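Local coordinates for protein alcohol dehydrogenase (Thermus thermophilus, PDB 2EIH) that binds zinc and probably acts as an NAD(P)-dependent alcohol dehydrogenase of the zinc-binding medium-chain family, at residues 234-248 with 254-268. Residues are numbered along the deposited sequence; the frame is centred on the assembly and turned at random.
Sequences KGADKVVDHTGALYF and ATANGGRIAIAGASS
Val239 and Ile261 are paired in the parallel strands 239-241 and 259-263, whose backbones zip together through bonds such as Ala262 N to Val239 O (2.7 Å) and Asp241 N to Ala262 O (2.9 Å). Branched side chains suit this buried face: Val239 CB lies 4.1 Å from Ile261 CG1. Beyond them Phe248, at the start of helix 248-254, swings its ring back with CG anti to the backbone N (chi1 -165°), bringing CE1 within 3.6 Å of Ile263 CD1. Where the first strand ends, Asp241 OD2 closes an Asx turn, taking Thr243 N from above the carboxylate plane and Thr243 OG1 (3.0 Å) on its syn lone pair. With an alanine here, Thr243 N and OG1 would probably lose their shared acceptor, and the turn would be likely to shift. Gly235 fits tightly against Ala254 and Ala256, where a CB would clash with Ala256 N; beside it, exposed Lys234 and Asn257 face solvent, a water bridging Lys234 O and Asn257 N. Residues 266-268 are poorly ordered. Long Lys238 and Arg260 run side by side toward Leu162 O and Lys161 O respectively, Lys238 also pairing with Asp168. This beta-alpha-beta crossover belongs to the Rossmann-type sheet, between strands 169-172 and 285-288, with helix 148-161 covering Val240 and Ala262.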
ATOM      1  N   LYS A 234      24.002  11.716  -1.361  1.00 42.93           N
ATOM      2  CA  LYS A 234      23.235  10.567  -0.890  1.00 44.31           C
ATOM      3  C   LYS A 234      23.053   9.465  -1.929  1.00 42.70           C
ATOM      4  O   LYS A 234      23.018   8.288  -1.576  1.00 41.91           O
ATOM      5  CB  LYS A 234      21.859  11.004  -0.366  1.00 45.53           C
ATOM      6  CG  LYS A 234      20.765  11.008  -1.421  1.00 46.76           C
ATOM      7  CD  LYS A 234      19.408  11.344  -0.818  1.00 47.33           C
ATOM      8  CE  LYS A 234      18.276  11.161  -1.828  1.00 47.66           C
ATOM      9  NZ  LYS A 234      18.468  11.958  -3.071  1.00 47.01           N
ATOM     10  N   GLY A 235      22.944   9.843  -3.201  1.00 41.43           N
ATOM     11  CA  GLY A 235      22.748   8.856  -4.253  1.00 39.39           C
ATOM     12  C   GLY A 235      21.311   8.852  -4.755  1.00 37.79           C
ATOM     13  O   GLY A 235      20.457   9.524  -4.179  1.00 38.56           O
ATOM     14  N   ALA A 236      21.027   8.110  -5.822  1.00 35.87           N
ATOM     15  CA  ALA A 236      19.666   8.068  -6.356  1.00 34.96           C
ATOM     16  C   ALA A 236      18.736   7.210  -5.497  1.00 34.02           C
ATOM     17  O   ALA A 236      19.132   6.161  -4.990  1.00 34.60           O
ATOM     18  CB  ALA A 236      19.677   7.552  -7.789  1.00 33.27           C
ATOM     19  N   ASP A 237      17.500   7.667  -5.337  1.00 31.48           N
ATOM     20  CA  ASP A 237      16.511   6.951  -4.543  1.00 29.98           C
ATOM     21  C   ASP A 237      15.914   5.788  -5.317  1.00 27.31           C
ATOM     22  O   ASP A 237      15.760   4.694  -4.780  1.00 25.88           O
ATOM     23  CB  ASP A 237      15.386   7.893  -4.135  1.00 30.26           C
ATOM     24  CG  ASP A 237      15.867   9.027  -3.289  1.00 30.44           C
ATOM     25  OD1 ASP A 237      16.243   8.782  -2.125  1.00 32.25           O
ATOM     26  OD2 ASP A 237      15.883  10.169  -3.787  1.00 32.27           O
ATOM     27  N   LYS A 238      15.569   6.048  -6.575  1.00 26.21           N
ATOM     28  CA  LYS A 238      14.978   5.047  -7.459  1.00 27.21           C
ATOM     29  C   LYS A 238      15.805   4.914  -8.721  1.00 26.45           C
ATOM     30  O   LYS A 238      16.262   5.915  -9.264  1.00 27.40           O
ATOM     31  CB  LYS A 238      13.548   5.435  -7.850  1.00 24.81           C
ATOM     32  CG  LYS A 238      12.475   5.013  -6.862  1.00 27.91           C
ATOM     33  CD  LYS A 238      12.695   5.607  -5.490  1.00 27.31           C
ATOM     34  CE  LYS A 238      11.638   5.129  -4.506  1.00 24.17           C
ATOM     35  NZ  LYS A 238      10.362   5.885  -4.571  1.00 22.46           N
ATOM     36  N   VAL A 239      15.984   3.685  -9.196  1.00 25.97           N
ATOM     37  CA  VAL A 239      16.768   3.449 -10.405  1.00 26.51           C
ATOM     38  C   VAL A 239      16.078   2.558 -11.440  1.00 27.31           C
ATOM     39  O   VAL A 239      15.585   1.482 -11.120  1.00 27.76           O
ATOM     40  CB  VAL A 239      18.122   2.812 -10.063  1.00 25.24           C
ATOM     41  CG1 VAL A 239      18.929   2.593 -11.335  1.00 23.80           C
ATOM     42  CG2 VAL A 239      18.874   3.706  -9.093  1.00 24.03           C
ATOM     43  N   VAL A 240      16.045   3.020 -12.685  1.00 29.52           N
ATOM     44  CA  VAL A 240      15.453   2.246 -13.769  1.00 29.80           C
ATOM     45  C   VAL A 240      16.588   1.730 -14.637  1.00 32.91           C
ATOM     46  O   VAL A 240      17.284   2.509 -15.279  1.00 34.62           O
ATOM     47  CB  VAL A 240      14.534   3.098 -14.642  1.00 28.01           C
ATOM     48  CG1 VAL A 240      13.928   2.235 -15.730  1.00 23.87           C
ATOM     49  CG2 VAL A 240      13.460   3.744 -13.793  1.00 24.33           C
ATOM     50  N   ASP A 241      16.766   0.417 -14.657  1.00 36.42           N
ATOM     51  CA  ASP A 241      17.833  -0.194 -15.430  1.00 41.56           C
ATOM     52  C   ASP A 241      17.305  -1.263 -16.388  1.00 46.49           C
ATOM     53  O   ASP A 241      16.499  -2.104 -15.997  1.00 48.17           O
ATOM     54  CB  ASP A 241      18.847  -0.821 -14.476  1.00 40.23           C
ATOM     55  CG  ASP A 241      20.123  -1.215 -15.172  1.00 41.98           C
ATOM     56  OD1 ASP A 241      20.993  -1.837 -14.537  1.00 43.50           O
ATOM     57  OD2 ASP A 241      20.256  -0.896 -16.364  1.00 43.31           O
ATOM     58  N   HIS A 242      17.747  -1.243 -17.640  1.00 50.83           N
ATOM     59  CA  HIS A 242      17.286  -2.251 -18.596  1.00 56.59           C
ATOM     60  C   HIS A 242      18.475  -2.956 -19.221  1.00 59.15           C
ATOM     61  O   HIS A 242      18.326  -3.722 -20.169  1.00 59.19           O
ATOM     62  CB  HIS A 242      16.451  -1.618 -19.711  1.00 58.92           C
ATOM     63  CG  HIS A 242      17.246  -0.750 -20.632  1.00 62.15           C
ATOM     64  ND1 HIS A 242      17.638   0.529 -20.297  1.00 63.59           N
ATOM     65  CD2 HIS A 242      17.764  -0.989 -21.860  1.00 63.68           C
ATOM     66  CE1 HIS A 242      18.362   1.039 -21.276  1.00 64.64           C
ATOM     67  NE2 HIS A 242      18.454   0.135 -22.237  1.00 64.83           N
ATOM     68  N   THR A 243      19.658  -2.685 -18.694  1.00 62.37           N
ATOM     69  CA  THR A 243      20.857  -3.303 -19.220  1.00 66.10           C
ATOM     70  C   THR A 243      21.473  -4.219 -18.170  1.00 70.12           C
ATOM     71  O   THR A 243      21.520  -5.440 -18.349  1.00 70.71           O
ATOM     72  CB  THR A 243      21.871  -2.230 -19.663  1.00 65.20           C
ATOM     73  OG1 THR A 243      22.228  -1.396 -18.550  1.00 61.73           O
ATOM     74  CG2 THR A 243      21.260  -1.366 -20.760  1.00 64.30           C
ATOM     75  N   GLY A 244      21.926  -3.630 -17.066  1.00 74.34           N
ATOM     76  CA  GLY A 244      22.529  -4.400 -15.992  1.00 77.25           C
ATOM     77  C   GLY A 244      23.591  -5.364 -16.481  1.00 79.15           C
ATOM     78  O   GLY A 244      24.027  -5.301 -17.631  1.00 79.45           O
ATOM     79  N   ALA A 245      24.013  -6.256 -15.596  1.00 80.86           N
ATOM     80  CA  ALA A 245      25.020  -7.256 -15.926  1.00 82.27           C
ATOM     81  C   ALA A 245      26.245  -6.655 -16.608  1.00 82.62           C
ATOM     82  O   ALA A 245      26.911  -7.320 -17.405  1.00 83.45           O
ATOM     83  CB  ALA A 245      24.408  -8.332 -16.812  1.00 82.99           C
ATOM     84  N   LEU A 246      26.537  -5.399 -16.301  1.00 82.11           N
ATOM     85  CA  LEU A 246      27.692  -4.736 -16.882  1.00 81.84           C
ATOM     86  C   LEU A 246      28.030  -3.492 -16.087  1.00 81.01           C
ATOM     87  O   LEU A 246      29.181  -3.291 -15.692  1.00 81.60           O
ATOM     88  CB  LEU A 246      27.426  -4.373 -18.342  1.00 83.09           C
ATOM     89  CG  LEU A 246      28.528  -3.574 -19.059  1.00 83.99           C
ATOM     90  CD1 LEU A 246      29.896  -4.205 -18.834  1.00 83.88           C
ATOM     91  CD2 LEU A 246      28.202  -3.517 -20.540  1.00 84.21           C
ATOM     92  N   TYR A 247      27.028  -2.656 -15.848  1.00 79.18           N
ATOM     93  CA  TYR A 247      27.242  -1.441 -15.077  1.00 76.95           C
ATOM     94  C   TYR A 247      26.546  -1.598 -13.737  1.00 74.22           C
ATOM     95  O   TYR A 247      26.614  -0.716 -12.888  1.00 73.26           O
ATOM     96  CB  TYR A 247      26.662  -0.224 -15.802  1.00 79.12           C
ATOM     97  CG  TYR A 247      26.971  -0.158 -17.281  1.00 81.33           C
ATOM     98  CD1 TYR A 247      26.207  -0.877 -18.204  1.00 82.22           C
ATOM     99  CD2 TYR A 247      28.023   0.628 -17.761  1.00 82.41           C
ATOM    100  CE1 TYR A 247      26.481  -0.811 -19.570  1.00 82.57           C
ATOM    101  CE2 TYR A 247      28.306   0.697 -19.124  1.00 82.65           C
ATOM    102  CZ  TYR A 247      27.530  -0.024 -20.020  1.00 82.91           C
ATOM    103  OH  TYR A 247      27.802   0.041 -21.368  1.00 83.47           O
ATOM    104  N   PHE A 248      25.886  -2.735 -13.554  1.00 71.85           N
ATOM    105  CA  PHE A 248      25.148  -2.995 -12.328  1.00 69.65           C
ATOM    106  C   PHE A 248      25.940  -2.675 -11.076  1.00 66.75           C
ATOM    107  O   PHE A 248      25.383  -2.229 -10.078  1.00 66.35           O
ATOM    108  CB  PHE A 248      24.686  -4.449 -12.280  1.00 71.35           C
ATOM    109  CG  PHE A 248      23.623  -4.709 -11.247  1.00 72.40           C
ATOM    110  CD1 PHE A 248      22.439  -3.974 -11.250  1.00 72.77           C
ATOM    111  CD2 PHE A 248      23.796  -5.695 -10.282  1.00 72.89           C
ATOM    112  CE1 PHE A 248      21.444  -4.219 -10.311  1.00 73.25           C
ATOM    113  CE2 PHE A 248      22.807  -5.948  -9.336  1.00 73.03           C
ATOM    114  CZ  PHE A 248      21.628  -5.208  -9.351  1.00 73.45           C
ATOM    115  N   ALA A 254      25.792   3.801  -7.157  1.00 44.87           N
ATOM    116  CA  ALA A 254      25.090   5.069  -7.315  1.00 42.65           C
ATOM    117  C   ALA A 254      23.754   5.122  -6.590  1.00 41.30           C
ATOM    118  O   ALA A 254      23.137   6.181  -6.478  1.00 41.09           O
ATOM    119  CB  ALA A 254      24.875   5.351  -8.796  1.00 42.68           C
ATOM    120  N   THR A 255      23.313   3.979  -6.089  1.00 39.79           N
ATOM    121  CA  THR A 255      22.037   3.910  -5.400  1.00 38.21           C
ATOM    122  C   THR A 255      22.152   4.334  -3.940  1.00 37.59           C
ATOM    123  O   THR A 255      23.022   3.867  -3.208  1.00 38.24           O
ATOM    124  CB  THR A 255      21.464   2.489  -5.488  1.00 36.83           C
ATOM    125  OG1 THR A 255      21.427   2.090  -6.863  1.00 34.90           O
ATOM    126  CG2 THR A 255      20.060   2.445  -4.918  1.00 36.84           C
ATOM    127  N   ALA A 256      21.267   5.228  -3.521  1.00 38.60           N
ATOM    128  CA  ALA A 256      21.270   5.704  -2.148  1.00 39.37           C
ATOM    129  C   ALA A 256      20.798   4.593  -1.226  1.00 39.98           C
ATOM    130  O   ALA A 256      20.307   3.562  -1.681  1.00 41.16           O
ATOM    131  CB  ALA A 256      20.366   6.918  -2.006  1.00 38.72           C
ATOM    132  N   ASN A 257      20.956   4.803   0.075  1.00 39.96           N
ATOM    133  CA  ASN A 257      20.538   3.809   1.048  1.00 38.69           C
ATOM    134  C   ASN A 257      19.024   3.586   0.962  1.00 37.39           C
ATOM    135  O   ASN A 257      18.253   4.519   0.712  1.00 36.95           O
ATOM    136  CB  ASN A 257      20.937   4.265   2.452  1.00 40.29           C
ATOM    137  CG  ASN A 257      22.448   4.336   2.638  1.00 42.06           C
ATOM    138  OD1 ASN A 257      22.935   4.927   3.598  1.00 45.93           O
ATOM    139  ND2 ASN A 257      23.194   3.722   1.726  1.00 41.08           N
ATOM    140  N   GLY A 258      18.610   2.338   1.151  1.00 35.88           N
ATOM    141  CA  GLY A 258      17.196   2.002   1.102  1.00 34.51           C
ATOM    142  C   GLY A 258      16.583   2.276  -0.252  1.00 33.48           C
ATOM    143  O   GLY A 258      15.363   2.372  -0.387  1.00 32.76           O
ATOM    144  N   GLY A 259      17.442   2.391  -1.259  1.00 32.69           N
ATOM    145  CA  GLY A 259      16.982   2.666  -2.605  1.00 31.74           C
ATOM    146  C   GLY A 259      16.397   1.456  -3.303  1.00 32.03           C
ATOM    147  O   GLY A 259      16.593   0.310  -2.895  1.00 32.60           O
ATOM    148  N   ARG A 260      15.669   1.724  -4.375  1.00 30.87           N
ATOM    149  CA  ARG A 260      15.049   0.677  -5.146  1.00 31.23           C
ATOM    150  C   ARG A 260      15.570   0.710  -6.572  1.00 31.71           C
ATOM    151  O   ARG A 260      15.758   1.774  -7.160  1.00 31.06           O
ATOM    152  CB  ARG A 260      13.530   0.841  -5.071  1.00 32.23           C
ATOM    153  CG  ARG A 260      13.043   0.589  -3.657  1.00 34.20           C
ATOM    154  CD  ARG A 260      11.807   1.354  -3.273  1.00 36.42           C
ATOM    155  NE  ARG A 260      10.590   0.831  -3.866  1.00 40.59           N
ATOM    156  CZ  ARG A 260       9.375   1.253  -3.522  1.00 44.26           C
ATOM    157  NH1 ARG A 260       9.232   2.191  -2.594  1.00 45.28           N
ATOM    158  NH2 ARG A 260       8.296   0.746  -4.102  1.00 44.78           N
ATOM    159  N   ILE A 261      15.827  -0.476  -7.111  1.00 33.24           N
ATOM    160  CA  ILE A 261      16.340  -0.620  -8.467  1.00 32.51           C
ATOM    161  C   ILE A 261      15.403  -1.543  -9.240  1.00 32.31           C
ATOM    162  O   ILE A 261      15.187  -2.681  -8.844  1.00 32.88           O
ATOM    163  CB  ILE A 261      17.758  -1.228  -8.432  1.00 33.36           C
ATOM    164  CG1 ILE A 261      18.666  -0.361  -7.542  1.00 34.85           C
ATOM    165  CG2 ILE A 261      18.330  -1.329  -9.838  1.00 31.91           C
ATOM    166  CD1 ILE A 261      19.972  -1.038  -7.129  1.00 33.87           C
ATOM    167  N   ALA A 262      14.830  -1.039 -10.328  1.00 33.14           N
ATOM    168  CA  ALA A 262      13.924  -1.833 -11.149  1.00 33.84           C
ATOM    169  C   ALA A 262      14.686  -2.296 -12.388  1.00 36.02           C
ATOM    170  O   ALA A 262      15.295  -1.492 -13.090  1.00 35.53           O
ATOM    171  CB  ALA A 262      12.714  -1.001 -11.560  1.00 31.00           C
ATOM    172  N   ILE A 263      14.652  -3.593 -12.650  1.00 38.68           N
ATOM    173  CA  ILE A 263      15.347  -4.148 -13.796  1.00 41.68           C
ATOM    174  C   ILE A 263      14.416  -4.794 -14.804  1.00 44.32           C
ATOM    175  O   ILE A 263      13.689  -5.728 -14.489  1.00 42.82           O
ATOM    176  CB  ILE A 263      16.397  -5.177 -13.351  1.00 41.81           C
ATOM    177  CG1 ILE A 263      17.559  -4.462 -12.664  1.00 40.43           C
ATOM    178  CG2 ILE A 263      16.873  -5.981 -14.546  1.00 42.76           C
ATOM    179  CD1 ILE A 263      18.663  -5.376 -12.224  1.00 38.98           C
ATOM    180  N   ALA A 264      14.472  -4.288 -16.030  1.00 50.80           N
ATOM    181  CA  ALA A 264      13.637  -4.776 -17.118  1.00 57.63           C
ATOM    182  C   ALA A 264      14.127  -6.097 -17.695  1.00 63.14           C
ATOM    183  O   ALA A 264      13.912  -7.166 -17.118  1.00 64.72           O
ATOM    184  CB  ALA A 264      13.570  -3.730 -18.216  1.00 57.92           C
ATOM    185  N   GLY A 265      14.774  -6.013 -18.851  1.00 69.32           N
ATOM    186  CA  GLY A 265      15.281  -7.202 -19.504  1.00 77.55           C
ATOM    187  C   GLY A 265      16.793  -7.204 -19.517  1.00 83.19           C
ATOM    188  O   GLY A 265      17.415  -7.416 -20.560  1.00 83.44           O
ATOM    189  N   ALA A 266      17.385  -6.963 -18.351  1.00 88.38           N
ATOM    190  CA  ALA A 266      18.836  -6.934 -18.224  1.00 93.87           C
ATOM    191  C   ALA A 266      19.446  -8.316 -18.452  1.00 97.46           C
ATOM    192  O   ALA A 266      19.940  -8.949 -17.517  1.00 98.32           O
ATOM    193  CB  ALA A 266      19.234  -6.401 -16.851  1.00 93.20           C
ATOM    194  N   SER A 267      19.402  -8.775 -19.700  1.00101.24           N
ATOM    195  CA  SER A 267      19.958 -10.068 -20.074  1.00104.87           C
ATOM    196  C   SER A 267      21.299  -9.841 -20.762  1.00107.11           C
ATOM    197  O   SER A 267      21.547 -10.367 -21.848  1.00107.38           O
ATOM    198  CB  SER A 267      19.006 -10.806 -21.024  1.00104.97           C
ATOM    199  OG  SER A 267      19.549 -12.056 -21.432  1.00105.16           O
ATOM    200  N   SER A 268      22.155  -9.047 -20.126  1.00109.61           N
ATOM    201  CA  SER A 268      23.465  -8.738 -20.680  1.00112.45           C
ATOM    202  C   SER A 268      24.395  -9.949 -20.600  1.00114.50           C
ATOM    203  O   SER A 268      23.939 -11.080 -20.417  1.00115.08           O
ATOM    204  CB  SER A 268      24.083  -7.547 -19.942  1.00112.17           C
ATOM    205  OG  SER A 268      25.245  -7.069 -20.605  1.00111.90           O
TER
HETATM  206  O   HOH W   1      22.379   7.129   0.844  1.00 42.07           O